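Local coordinates for protein KLLA0E08119p (Kluyveromyces lactis, PDB 3VA7) that probably uses ATP and a biotin cofactor to carboxylate urea to urea-1-carboxylate, the opening step of the allophanate route of urea breakdown, this chain being the urea carboxylase part, at residues S591-P599 with S637-P646; P109-N117 with V318-H326. One frame throughout, in Å; residues are numbered along the deposited sequence.

Contact 1: residues S591-P599 with S637-P646; sequences SIRGGIDVP and SSLPAPDFEP
Arg593 reaches across to Pro642, Phe644 and Pro646, and the contact can be read along its length. CB itself stays back from 637-646. With CG swung away from the backbone N (chi1 -166°) and the chain stretched out as far as NE, the side chain passes the Pro642 ring at about a right angle, CG and NE both touching Pro642 CG. At CZ the guanidinium turns one face to the proline, Arg593 CZ lying 3.7 Å from Pro642 CB, which sits toward the rim of that face. At the edge, NH1 gives a hydrogen bond of 3.1 Å to Phe644 O, nearly straight on to the carbonyl and in the plane of the guanidinium, while NH2 adds a weak one to the same oxygen. NH1 also rests against Pro646, 3.6 Å from its CD, and has a further weak bond to Val521 O. Glu645 brings an opposite charge nearby, with no N-H aimed at it.

The backbone setting is a type II beta turn, Ile592 to Gly595, closing the end of strand 587-592 in a five-stranded antiparallel sheet of the carboxyltransferase region. Gly594 takes its third position, with phi 91°, where a CB would run into the preceding carbonyl oxygen; its N is held by Asn523. Leu639 packs against the turn, its CD1 3.4 Å from Ile596 O and 3.5 Å from Gly594 O. Farther along, Ser637 OG gives a 3.2 Å hydrogen bond to Asp597 OD1, arriving from above the carboxylate plane. The same OG accepts from Leu639 N at 3.0 Å, an ST turn that fixes the hydroxyl beside the aspartate.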
loop_
_atom_site.group_PDB
_atom_site.type_symbol
_atom_site.label_atom_id
_atom_site.label_comp_id
_atom_site.label_asym_id
_atom_site.label_seq_id
_atom_site.Cartn_x
_atom_site.Cartn_y
_atom_site.Cartn_z
ATOM N N SER A 591 -6.217 11.117 -19.566
ATOM C CA SER A 591 -5.186 12.029 -19.099
ATOM C C SER A 591 -5.751 13.387 -18.738
ATOM O O SER A 591 -6.798 13.756 -19.216
ATOM C CB SER A 591 -4.092 12.176 -20.149
ATOM O OG SER A 591 -4.616 12.616 -21.386
ATOM N N ILE A 592 -5.061 14.130 -17.898
ATOM C CA ILE A 592 -5.552 15.397 -17.389
ATOM C C ILE A 592 -4.336 16.265 -17.510
ATOM O O ILE A 592 -3.262 15.829 -17.081
ATOM C CB ILE A 592 -5.796 15.382 -15.873
ATOM C CG1 ILE A 592 -6.596 14.168 -15.372
ATOM C CG2 ILE A 592 -6.330 16.694 -15.403
ATOM C CD1 ILE A 592 -7.690 13.712 -16.233
ATOM N N ARG A 593 -4.455 17.443 -18.122
ATOM C CA ARG A 593 -3.310 18.342 -18.243
ATOM C C ARG A 593 -2.712 18.604 -16.843
ATOM O O ARG A 593 -3.444 18.908 -15.909
ATOM C CB ARG A 593 -3.706 19.660 -18.956
ATOM C CG ARG A 593 -2.487 20.479 -19.422
ATOM C CD ARG A 593 -2.887 21.885 -19.915
ATOM N NE ARG A 593 -1.760 22.759 -20.237
ATOM C CZ ARG A 593 -0.854 22.522 -21.196
ATOM N NH1 ARG A 593 -0.926 21.407 -21.930
ATOM N NH2 ARG A 593 0.150 23.394 -21.412
ATOM N N GLY A 594 -1.399 18.431 -16.706
ATOM C CA GLY A 594 -0.711 18.634 -15.442
ATOM C C GLY A 594 -0.592 17.376 -14.579
ATOM O O GLY A 594 0.169 17.355 -13.613
ATOM N N GLY A 595 -1.356 16.337 -14.901
ATOM C CA GLY A 595 -1.218 15.050 -14.250
ATOM C C GLY A 595 -2.003 14.986 -12.964
ATOM O O GLY A 595 -2.548 15.995 -12.546
ATOM N N ILE A 596 -2.073 13.808 -12.338
ATOM C CA ILE A 596 -2.828 13.641 -11.086
ATOM C C ILE A 596 -1.877 13.650 -9.881
ATOM O O ILE A 596 -0.773 13.107 -9.968
ATOM C CB ILE A 596 -3.618 12.323 -11.083
ATOM C CG1 ILE A 596 -4.621 12.278 -12.224
ATOM C CG2 ILE A 596 -4.295 12.102 -9.751
ATOM C CD1 ILE A 596 -4.713 10.901 -12.842
ATOM N N ASP A 597 -2.312 14.250 -8.761
ATOM C CA ASP A 597 -1.407 14.522 -7.623
ATOM C C ASP A 597 -1.485 13.527 -6.498
ATOM O O ASP A 597 -2.350 13.592 -5.601
ATOM C CB ASP A 597 -1.557 15.945 -7.054
ATOM C CG ASP A 597 -0.310 16.389 -6.250
ATOM O OD1 ASP A 597 0.808 16.540 -6.840
ATOM O OD2 ASP A 597 -0.461 16.580 -5.020
ATOM N N VAL A 598 -0.504 12.636 -6.529
ATOM C CA VAL A 598 -0.492 11.487 -5.664
ATOM C C VAL A 598 0.966 11.266 -5.273
ATOM O O VAL A 598 1.850 11.520 -6.051
ATOM C CB VAL A 598 -1.188 10.317 -6.444
ATOM C CG1 VAL A 598 -0.204 9.413 -7.178
ATOM C CG2 VAL A 598 -2.171 9.597 -5.577
ATOM N N PRO A 599 1.230 10.849 -4.036
ATOM C CA PRO A 599 2.664 10.698 -3.655
ATOM C C PRO A 599 3.394 9.560 -4.397
ATOM O O PRO A 599 2.758 8.565 -4.757
ATOM C CB PRO A 599 2.603 10.436 -2.143
ATOM C CG PRO A 599 1.154 9.898 -1.890
ATOM C CD PRO A 599 0.287 10.574 -2.924
ATOM N N SER A 637 2.906 21.850 -5.707
ATOM C CA SER A 637 3.012 20.464 -6.162
ATOM C C SER A 637 4.405 20.175 -6.744
ATOM O O SER A 637 5.063 21.069 -7.277
ATOM C CB SER A 637 1.915 20.200 -7.213
ATOM O OG SER A 637 2.191 19.097 -8.059
ATOM N N SER A 638 4.840 18.924 -6.657
ATOM C CA SER A 638 6.104 18.511 -7.253
ATOM C C SER A 638 5.926 17.770 -8.611
ATOM O O SER A 638 6.915 17.283 -9.219
ATOM C CB SER A 638 6.885 17.652 -6.255
ATOM O OG SER A 638 6.424 16.304 -6.253
ATOM N N LEU A 639 4.677 17.681 -9.080
ATOM C CA LEU A 639 4.393 17.161 -10.420
ATOM C C LEU A 639 5.048 17.966 -11.551
ATOM O O LEU A 639 5.093 19.207 -11.490
ATOM C CB LEU A 639 2.901 17.129 -10.656
ATOM C CG LEU A 639 2.196 15.989 -9.994
ATOM C CD1 LEU A 639 0.783 16.108 -10.347
ATOM C CD2 LEU A 639 2.770 14.699 -10.514
ATOM N N PRO A 640 5.559 17.266 -12.596
ATOM C CA PRO A 640 6.185 17.990 -13.700
ATOM C C PRO A 640 5.137 18.715 -14.574
ATOM O O PRO A 640 4.220 18.097 -15.105
ATOM C CB PRO A 640 6.909 16.896 -14.455
ATOM C CG PRO A 640 6.102 15.718 -14.227
ATOM C CD PRO A 640 5.493 15.829 -12.873
ATOM N N ALA A 641 5.266 20.041 -14.627
ATOM C CA ALA A 641 4.518 20.941 -15.507
ATOM C C ALA A 641 4.502 20.469 -16.970
ATOM O O ALA A 641 5.520 19.909 -17.445
ATOM C CB ALA A 641 5.154 22.328 -15.428
ATOM N N PRO A 642 3.393 20.735 -17.703
ATOM C CA PRO A 642 3.306 20.266 -19.083
ATOM C C PRO A 642 4.364 20.891 -20.015
ATOM O O PRO A 642 4.896 21.980 -19.775
ATOM C CB PRO A 642 1.876 20.660 -19.507
ATOM C CG PRO A 642 1.148 21.036 -18.239
ATOM C CD PRO A 642 2.235 21.597 -17.375
ATOM N N ASP A 643 4.687 20.168 -21.063
ATOM C CA ASP A 643 5.770 20.549 -21.927
ATOM C C ASP A 643 5.259 21.174 -23.223
ATOM O O ASP A 643 5.997 21.886 -23.891
ATOM C CB ASP A 643 6.595 19.291 -22.252
ATOM C CG ASP A 643 7.575 18.925 -21.120
ATOM O OD1 ASP A 643 7.748 19.788 -20.230
ATOM O OD2 ASP A 643 8.180 17.823 -21.138
ATOM N N PHE A 644 3.999 20.907 -23.574
ATOM C CA PHE A 644 3.549 21.044 -24.956
ATOM C C PHE A 644 2.195 21.672 -24.934
ATOM O O PHE A 644 1.488 21.552 -23.946
ATOM C CB PHE A 644 3.426 19.673 -25.636
ATOM C CG PHE A 644 4.676 18.866 -25.612
ATOM C CD1 PHE A 644 4.695 17.614 -24.982
ATOM C CD2 PHE A 644 5.852 19.347 -26.203
ATOM C CE1 PHE A 644 5.885 16.828 -24.938
ATOM C CE2 PHE A 644 7.067 18.573 -26.186
ATOM C CZ PHE A 644 7.075 17.304 -25.544
ATOM N N GLU A 645 1.800 22.324 -26.017
ATOM C CA GLU A 645 0.424 22.821 -26.082
ATOM C C GLU A 645 -0.414 21.602 -26.404
ATOM O O GLU A 645 0.060 20.708 -27.125
ATOM C CB GLU A 645 0.305 23.910 -27.170
ATOM C CG GLU A 645 -0.653 25.058 -26.850
ATOM C CD GLU A 645 -0.266 25.806 -25.568
ATOM O OE1 GLU A 645 0.954 26.065 -25.382
ATOM O OE2 GLU A 645 -1.183 26.112 -24.741
ATOM N N PRO A 646 -1.647 21.516 -25.885
ATOM C CA PRO A 646 -2.362 20.290 -26.307
ATOM C C PRO A 646 -2.582 20.213 -27.853
ATOM O O PRO A 646 -2.448 21.215 -28.549
ATOM C CB PRO A 646 -3.687 20.342 -25.517
ATOM C CG PRO A 646 -3.531 21.451 -24.526
ATOM C CD PRO A 646 -2.496 22.395 -25.069
#

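Contact 2: residues P109-N117 with V318-H326; sequences PGYGFLSEN and VNARLQVEH. With GOL (glycerol), chain F.
Gly110 meets Arg321 through its carbonyl oxygen, which lies beside Arg321 CB and accepts a hydrogen bond from Ser115 OG. Next, Tyr111 lays its ring against the turn at 323-326. Val324 CG2 stands over one face in a CH-pi contact, 3.7 Å from the Tyr111 ring centroid, whereas Leu322 O approaches the ring edge at CD2. Tyr111 OH is hydrogen-bonded to Glu41 OE1, on helix 40-53. Farther on, Ser115 OG packs alongside Arg321, 3.5 Å from its CB. A glycerol, probably from the crystallisation liquor, lies here, its O3 2.7 Å from Ala320 O and 3.0 Å from Ser115 O.

Glu116 CG lies anti to the carbonyl carbon and the chain runs straight on (chi2 -179°), carrying the carboxylate across. There OE1 forms a salt bridge with Arg321 NE at 3.1 Å, met from above the carboxylate plane, and OE2 accepts from Ala320 N at 3.1 Å, on its anti side but tilted 32° out of that plane. Carboxylate and guanidinium stand 82° apart, so the pair is joined through one N-H. Arg321 NH1 turns back to Leu322 O, 3.0 Å away, and binds another glycerol. A leucine in place of Arg321 would probably leave Glu116 OE1 without its charged mate and the carboxylate, held through OE2 alone, free to turn.

The sequence Arg-Leu-Gln-Val-Glu-His from Arg321 on is a biotin carboxylase signature that in relatives lines the site of bicarbonate and biotin; here that glycerol, also probably from the liquor, occupies the place, bonded to Val324 N and Glu325 OE1. With one oxygen on a backbone N-H and the other on a guanidinium N-H, the Glu116 carboxylate is likely to be fixed in rotation, tying the loop to the end of strand 312-319.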
loop_
_atom_site.group_PDB
_atom_site.type_symbol
_atom_site.label_atom_id
_atom_site.label_comp_id
_atom_site.label_asym_id
_atom_site.label_seq_id
_atom_site.Cartn_x
_atom_site.Cartn_y
_atom_site.Cartn_z
ATOM N N PRO A 109 -6.275 14.563 33.319
ATOM C CA PRO A 109 -7.341 14.085 32.443
ATOM C C PRO A 109 -7.298 14.553 30.998
ATOM O O PRO A 109 -7.962 13.932 30.150
ATOM C CB PRO A 109 -8.588 14.643 33.108
ATOM C CG PRO A 109 -8.121 15.907 33.738
ATOM C CD PRO A 109 -6.668 15.782 34.056
ATOM N N GLY A 110 -6.553 15.618 30.696
ATOM C CA GLY A 110 -6.640 16.233 29.370
ATOM C C GLY A 110 -7.908 17.065 29.235
ATOM O O GLY A 110 -8.271 17.833 30.160
ATOM N N TYR A 111 -8.509 16.936 28.059
ATOM C CA TYR A 111 -9.831 17.449 27.671
ATOM C C TYR A 111 -10.606 16.386 26.896
ATOM O O TYR A 111 -9.997 15.514 26.270
ATOM C CB TYR A 111 -9.715 18.675 26.775
ATOM C CG TYR A 111 -8.520 18.695 25.861
ATOM C CD1 TYR A 111 -8.437 17.862 24.732
ATOM C CD2 TYR A 111 -7.464 19.547 26.118
ATOM C CE1 TYR A 111 -7.310 17.882 23.898
ATOM C CE2 TYR A 111 -6.352 19.587 25.294
ATOM C CZ TYR A 111 -6.286 18.770 24.185
ATOM O OH TYR A 111 -5.162 18.877 23.377
ATOM N N GLY A 112 -11.944 16.479 26.915
ATOM C CA GLY A 112 -12.803 15.364 26.530
ATOM C C GLY A 112 -12.865 14.409 27.706
ATOM O O GLY A 112 -12.343 14.706 28.782
ATOM N N PHE A 113 -13.515 13.263 27.496
ATOM C CA PHE A 113 -13.538 12.136 28.462
ATOM C C PHE A 113 -13.877 12.555 29.879
ATOM O O PHE A 113 -14.816 13.312 30.080
ATOM C CB PHE A 113 -12.255 11.272 28.375
ATOM C CG PHE A 113 -12.001 10.721 26.977
ATOM C CD1 PHE A 113 -12.891 9.804 26.391
ATOM C CD2 PHE A 113 -10.891 11.137 26.228
ATOM C CE1 PHE A 113 -12.667 9.292 25.088
ATOM C CE2 PHE A 113 -10.660 10.630 24.907
ATOM C CZ PHE A 113 -11.547 9.709 24.343
ATOM N N LEU A 114 -13.134 12.076 30.860
ATOM C CA LEU A 114 -13.537 12.300 32.232
ATOM C C LEU A 114 -13.151 13.709 32.720
ATOM O O LEU A 114 -13.216 14.037 33.909
ATOM C CB LEU A 114 -12.985 11.185 33.124
ATOM C CG LEU A 114 -13.501 9.786 32.725
ATOM C CD1 LEU A 114 -12.931 8.709 33.624
ATOM C CD2 LEU A 114 -15.067 9.691 32.674
ATOM N N SER A 115 -12.768 14.547 31.771
ATOM C CA SER A 115 -12.128 15.809 32.048
ATOM C C SER A 115 -12.976 16.754 32.912
ATOM O O SER A 115 -12.531 17.205 33.943
ATOM C CB SER A 115 -11.825 16.458 30.721
ATOM O OG SER A 115 -10.930 17.482 30.968
ATOM N N GLU A 116 -14.197 17.031 32.466
ATOM C CA GLU A 116 -15.176 17.836 33.175
ATOM C C GLU A 116 -16.285 17.033 33.848
ATOM O O GLU A 116 -17.412 17.497 33.953
ATOM C CB GLU A 116 -15.847 18.716 32.168
ATOM C CG GLU A 116 -14.918 19.737 31.638
ATOM C CD GLU A 116 -15.610 20.598 30.663
ATOM O OE1 GLU A 116 -15.944 20.042 29.587
ATOM O OE2 GLU A 116 -15.828 21.790 30.993
ATOM N N ASN A 117 -15.940 15.832 34.296
ATOM C CA ASN A 117 -16.827 14.926 34.997
ATOM C C ASN A 117 -16.546 14.941 36.495
ATOM O O ASN A 117 -15.524 14.444 36.961
ATOM C CB ASN A 117 -16.636 13.533 34.411
ATOM C CG ASN A 117 -17.468 12.481 35.084
ATOM O OD1 ASN A 117 -17.614 12.416 36.324
ATOM N ND2 ASN A 117 -17.977 11.601 34.270
ATOM N N VAL A 318 -17.604 28.761 31.147
ATOM C CA VAL A 318 -16.274 28.378 31.578
ATOM C C VAL A 318 -16.054 26.924 31.196
ATOM O O VAL A 318 -16.908 26.094 31.476
ATOM C CB VAL A 318 -16.073 28.550 33.086
ATOM C CG1 VAL A 318 -14.631 28.199 33.470
ATOM C CG2 VAL A 318 -16.345 29.978 33.476
ATOM N N ASN A 319 -14.944 26.628 30.510
ATOM C CA ASN A 319 -14.482 25.246 30.376
ATOM C C ASN A 319 -13.579 24.930 31.555
ATOM O O ASN A 319 -12.549 25.586 31.759
ATOM C CB ASN A 319 -13.745 24.986 29.057
ATOM C CG ASN A 319 -14.504 25.505 27.856
ATOM O OD1 ASN A 319 -13.925 26.185 27.028
ATOM N ND2 ASN A 319 -15.810 25.205 27.759
ATOM N N ALA A 320 -13.977 23.923 32.325
ATOM C CA ALA A 320 -13.351 23.624 33.600
ATOM C C ALA A 320 -12.220 22.608 33.395
ATOM O O ALA A 320 -12.199 21.539 34.009
ATOM C CB ALA A 320 -14.414 23.103 34.591
ATOM N N ARG A 321 -11.273 22.962 32.523
ATOM C CA ARG A 321 -10.264 22.038 32.050
ATOM C C ARG A 321 -9.292 22.747 31.183
ATOM O O ARG A 321 -9.528 23.863 30.800
ATOM C CB ARG A 321 -10.929 20.965 31.207
ATOM C CG ARG A 321 -11.811 21.495 30.065
ATOM C CD ARG A 321 -12.278 20.291 29.198
ATOM N NE ARG A 321 -13.257 20.661 28.167
ATOM C CZ ARG A 321 -12.945 21.330 27.058
ATOM N NH1 ARG A 321 -11.684 21.743 26.844
ATOM N NH2 ARG A 321 -13.891 21.603 26.160
ATOM N N LEU A 322 -8.208 22.089 30.820
ATOM C CA LEU A 322 -7.349 22.610 29.772
ATOM C C LEU A 322 -8.074 22.501 28.428
ATOM O O LEU A 322 -9.004 21.719 28.274
ATOM C CB LEU A 322 -6.042 21.825 29.733
ATOM C CG LEU A 322 -4.889 22.370 28.894
ATOM C CD1 LEU A 322 -4.223 23.626 29.477
ATOM C CD2 LEU A 322 -3.861 21.273 28.692
ATOM N N GLN A 323 -7.655 23.274 27.448
ATOM C CA GLN A 323 -8.307 23.242 26.129
ATOM C C GLN A 323 -7.363 22.872 24.979
ATOM O O GLN A 323 -6.130 23.155 25.060
ATOM C CB GLN A 323 -8.913 24.605 25.814
ATOM C CG GLN A 323 -10.250 24.910 26.458
ATOM C CD GLN A 323 -10.686 26.292 26.068
ATOM O OE1 GLN A 323 -9.985 27.241 26.351
ATOM N NE2 GLN A 323 -11.787 26.416 25.371
ATOM N N VAL A 324 -7.936 22.259 23.923
ATOM C CA VAL A 324 -7.190 21.888 22.727
ATOM C C VAL A 324 -6.254 23.020 22.221
ATOM O O VAL A 324 -5.066 22.796 22.054
ATOM C CB VAL A 324 -8.091 21.334 21.573
ATOM C CG1 VAL A 324 -7.208 20.923 20.337
ATOM C CG2 VAL A 324 -9.012 20.120 22.036
ATOM N N GLU A 325 -6.754 24.248 22.099
ATOM C CA GLU A 325 -5.943 25.380 21.591
ATOM C C GLU A 325 -4.891 25.959 22.507
ATOM O O GLU A 325 -4.279 26.987 22.137
ATOM C CB GLU A 325 -6.814 26.555 21.081
ATOM C CG GLU A 325 -7.796 27.088 22.079
ATOM C CD GLU A 325 -9.158 26.370 22.062
ATOM O OE1 GLU A 325 -9.216 25.154 21.789
ATOM O OE2 GLU A 325 -10.192 27.041 22.310
ATOM N N HIS A 326 -4.696 25.369 23.686
ATOM C CA HIS A 326 -3.774 25.937 24.690
ATOM C C HIS A 326 -2.355 26.202 24.168
ATOM O O HIS A 326 -1.656 27.083 24.702
ATOM C CB HIS A 326 -3.692 25.058 25.969
ATOM C CG HIS A 326 -2.813 23.849 25.812
ATOM N ND1 HIS A 326 -3.244 22.695 25.189
ATOM C CD2 HIS A 326 -1.525 23.624 26.171
ATOM C CE1 HIS A 326 -2.254 21.812 25.165
ATOM N NE2 HIS A 326 -1.200 22.350 25.751
HETATM C C1 GOL F . -7.574 21.311 34.101
HETATM O O1 GOL F . -7.386 22.447 34.958
HETATM C C2 GOL F . -8.352 20.083 34.648
HETATM O O2 GOL F . -7.612 18.927 34.418
HETATM C C3 GOL F . -9.689 19.778 33.951
HETATM O O3 GOL F . -10.751 19.393 34.817
#

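Contact 1 and contact 2 belong to different functional regions of the chain: 591-599 with 637-646 lies in the carboxyltransferase region, 109-117 with 318-326 in the biotin carboxylase region. Their centres are 46 Å apart and their nearest atoms about 26 Å, so neither touches the other. Along the chain they follow in series, contact 2 closing before contact 1 opens. The bound biotin, linked to Lys1202, is seen at the carboxyltransferase end, in a pocket that includes Phe700 and Tyr731, with urea near Asp991 and Tyr1035. No residue of either contact belongs to those pockets; in enzymes of this type the biotin probably travels between the two regions.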